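Local atomic coordinates of kcn28 (Kitasatospora, PDB entry 6J31), a protein that belongs to the GT-B fold class, built of two Rossmann-like domains, and binds (2E,2'E)-3,3'-(1,2-phenylene)di(prop-2-enoic acid) in a pocket. Residues E53-T58 and A94-D99. Numbering follows the deposited sequence.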
loop_
_atom_site.group_PDB
_atom_site.type_symbol
_atom_site.label_atom_id
_atom_site.label_comp_id
_atom_site.label_asym_id
_atom_site.label_seq_id
_atom_site.Cartn_x
_atom_site.Cartn_y
_atom_site.Cartn_z
ATOM N N GLU A 53 13.619 -17.129 3.952
ATOM C CA GLU A 53 13.131 -18.367 4.538
ATOM C C GLU A 53 11.711 -18.138 5.047
ATOM O O GLU A 53 11.497 -17.311 5.941
ATOM C CB GLU A 53 14.073 -18.772 5.667
ATOM C CG GLU A 53 14.148 -20.236 6.022
ATOM C CD GLU A 53 15.211 -20.483 7.085
ATOM O OE1 GLU A 53 16.340 -19.959 6.937
ATOM O OE2 GLU A 53 14.914 -21.187 8.076
ATOM N N LEU A 54 10.739 -18.842 4.471
ATOM C CA LEU A 54 9.355 -18.686 4.903
ATOM C C LEU A 54 9.144 -19.296 6.284
ATOM O O LEU A 54 9.456 -20.467 6.519
ATOM C CB LEU A 54 8.397 -19.325 3.902
ATOM C CG LEU A 54 6.961 -19.471 4.421
ATOM C CD1 LEU A 54 6.280 -18.122 4.610
ATOM C CD2 LEU A 54 6.137 -20.368 3.497
ATOM N N VAL A 55 8.596 -18.497 7.191
ATOM C CA VAL A 55 8.237 -18.946 8.531
ATOM C C VAL A 55 6.718 -18.880 8.619
ATOM O O VAL A 55 6.161 -17.796 8.825
ATOM C CB VAL A 55 8.924 -18.089 9.607
ATOM C CG1 VAL A 55 8.478 -18.496 11.005
ATOM C CG2 VAL A 55 10.433 -18.183 9.469
ATOM N N PRO A 56 6.007 -19.990 8.440
ATOM C CA PRO A 56 4.544 -19.917 8.359
ATOM C C PRO A 56 3.897 -19.708 9.718
ATOM O O PRO A 56 4.339 -20.244 10.734
ATOM C CB PRO A 56 4.157 -21.279 7.771
ATOM C CG PRO A 56 5.233 -22.200 8.271
ATOM C CD PRO A 56 6.503 -21.370 8.261
ATOM N N TYR A 57 2.860 -18.876 9.726
ATOM C CA TYR A 57 1.968 -18.734 10.863
ATOM C C TYR A 57 0.564 -18.540 10.319
ATOM O O TYR A 57 0.376 -18.081 9.191
ATOM C CB TYR A 57 2.378 -17.570 11.790
ATOM C CG TYR A 57 1.974 -16.192 11.306
ATOM C CD1 TYR A 57 0.699 -15.689 11.550
ATOM C CD2 TYR A 57 2.868 -15.390 10.605
ATOM C CE1 TYR A 57 0.324 -14.435 11.105
ATOM C CE2 TYR A 57 2.499 -14.128 10.160
ATOM C CZ TYR A 57 1.225 -13.658 10.413
ATOM O OH TYR A 57 0.835 -12.410 9.980
ATOM N N THR A 58 -0.427 -18.879 11.138
ATOM C CA THR A 58 -1.823 -18.808 10.729
ATOM C C THR A 58 -2.371 -17.421 11.036
ATOM O O THR A 58 -2.420 -17.004 12.198
ATOM C CB THR A 58 -2.653 -19.884 11.424
ATOM O OG1 THR A 58 -2.161 -21.176 11.050
ATOM C CG2 THR A 58 -4.124 -19.770 11.034
ATOM N N ALA A 94 6.936 -18.970 19.327
ATOM C CA ALA A 94 7.308 -20.372 19.165
ATOM C C ALA A 94 8.324 -20.555 18.044
ATOM O O ALA A 94 9.275 -21.337 18.178
ATOM C CB ALA A 94 6.058 -21.213 18.908
ATOM N N ALA A 95 8.140 -19.849 16.928
ATOM C CA ALA A 95 9.029 -20.028 15.786
ATOM C C ALA A 95 10.442 -19.524 16.075
ATOM O O ALA A 95 11.422 -20.136 15.639
ATOM C CB ALA A 95 8.451 -19.328 14.557
ATOM N N TYR A 96 10.573 -18.410 16.797
ATOM C CA TYR A 96 11.864 -17.747 16.954
ATOM C C TYR A 96 12.504 -17.944 18.321
ATOM O O TYR A 96 13.601 -17.422 18.546
ATOM C CB TYR A 96 11.716 -16.246 16.678
ATOM C CG TYR A 96 11.546 -15.906 15.215
ATOM C CD1 TYR A 96 12.628 -15.942 14.345
ATOM C CD2 TYR A 96 10.302 -15.564 14.702
ATOM C CE1 TYR A 96 12.479 -15.631 13.009
ATOM C CE2 TYR A 96 10.142 -15.255 13.369
ATOM C CZ TYR A 96 11.233 -15.290 12.524
ATOM O OH TYR A 96 11.076 -14.983 11.191
ATOM N N GLU A 97 11.881 -18.719 19.216
ATOM C CA GLU A 97 12.371 -18.836 20.589
ATOM C C GLU A 97 13.818 -19.300 20.634
ATOM O O GLU A 97 14.629 -18.766 21.401
ATOM C CB GLU A 97 11.492 -19.810 21.372
ATOM C CG GLU A 97 11.995 -20.126 22.769
ATOM C CD GLU A 97 11.888 -18.947 23.712
ATOM O OE1 GLU A 97 10.795 -18.345 23.790
ATOM O OE2 GLU A 97 12.891 -18.632 24.386
ATOM N N GLU A 98 14.156 -20.295 19.822
ATOM C CA GLU A 98 15.477 -20.899 19.799
ATOM C C GLU A 98 16.313 -20.401 18.626
ATOM O O GLU A 98 17.419 -20.903 18.410
ATOM C CB GLU A 98 15.322 -22.419 19.707
ATOM C CG GLU A 98 14.408 -23.037 20.770
ATOM C CD GLU A 98 15.135 -23.587 21.977
ATOM O OE1 GLU A 98 15.330 -22.842 22.961
ATOM O OE2 GLU A 98 15.492 -24.784 21.941
ATOM N N ASP A 99 15.794 -19.454 17.849
ATOM C CA ASP A 99 16.448 -18.948 16.646
ATOM C C ASP A 99 16.249 -17.439 16.555
ATOM O O ASP A 99 15.781 -16.907 15.547
ATOM C CB ASP A 99 15.892 -19.653 15.409
ATOM C CG ASP A 99 16.854 -19.639 14.241
ATOM O OD1 ASP A 99 18.006 -19.195 14.415
ATOM O OD2 ASP A 99 16.453 -20.073 13.141
#
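Val55 reaches out from an outer strand of the sheet to meet Ala95 and Tyr96 near the end of helix 74-96. Its CB already lies 4.1 Å from Tyr96 OH, and the two methyls then part to different partners. CG1, anti to the backbone N (chi1 176°), meets the methyl of Ala95, with CB of the alanine 3.6 Å from Val55 CG1. CG2, beside the backbone N, turns to the phenol end of Tyr96, lying 3.7 Å from Tyr96 OH, and approaches the ring obliquely. A beta-branched residue suits this place: it favours an extended backbone and offers one methyl to each neighbour. Alanine suits the helix, where its short side chain is consistent with the close approach, Val55 CA lying 7.4 Å from Ala95 CA. Tyrosine is long enough to carry its hydroxyl inward to a hydrogen bond with Thr36, while its ring meets Phe104 edge-to-face; the hydroxyl of this buried tyrosine has its polar partner in Thr36, while Val55 offers it carbon. From Tyr96 to Asp99 the chain makes a type I beta turn, with Asp99 N bonded to Tyr96 O at 3.1 Å. The last turns of helix 74-96 pack against this edge strand of the seven-stranded parallel sheet: strand 53-56 bonds through its backbone to strand 34-39, and the turn leads the chain toward strand 103-107 in the same Rossmann-like domain.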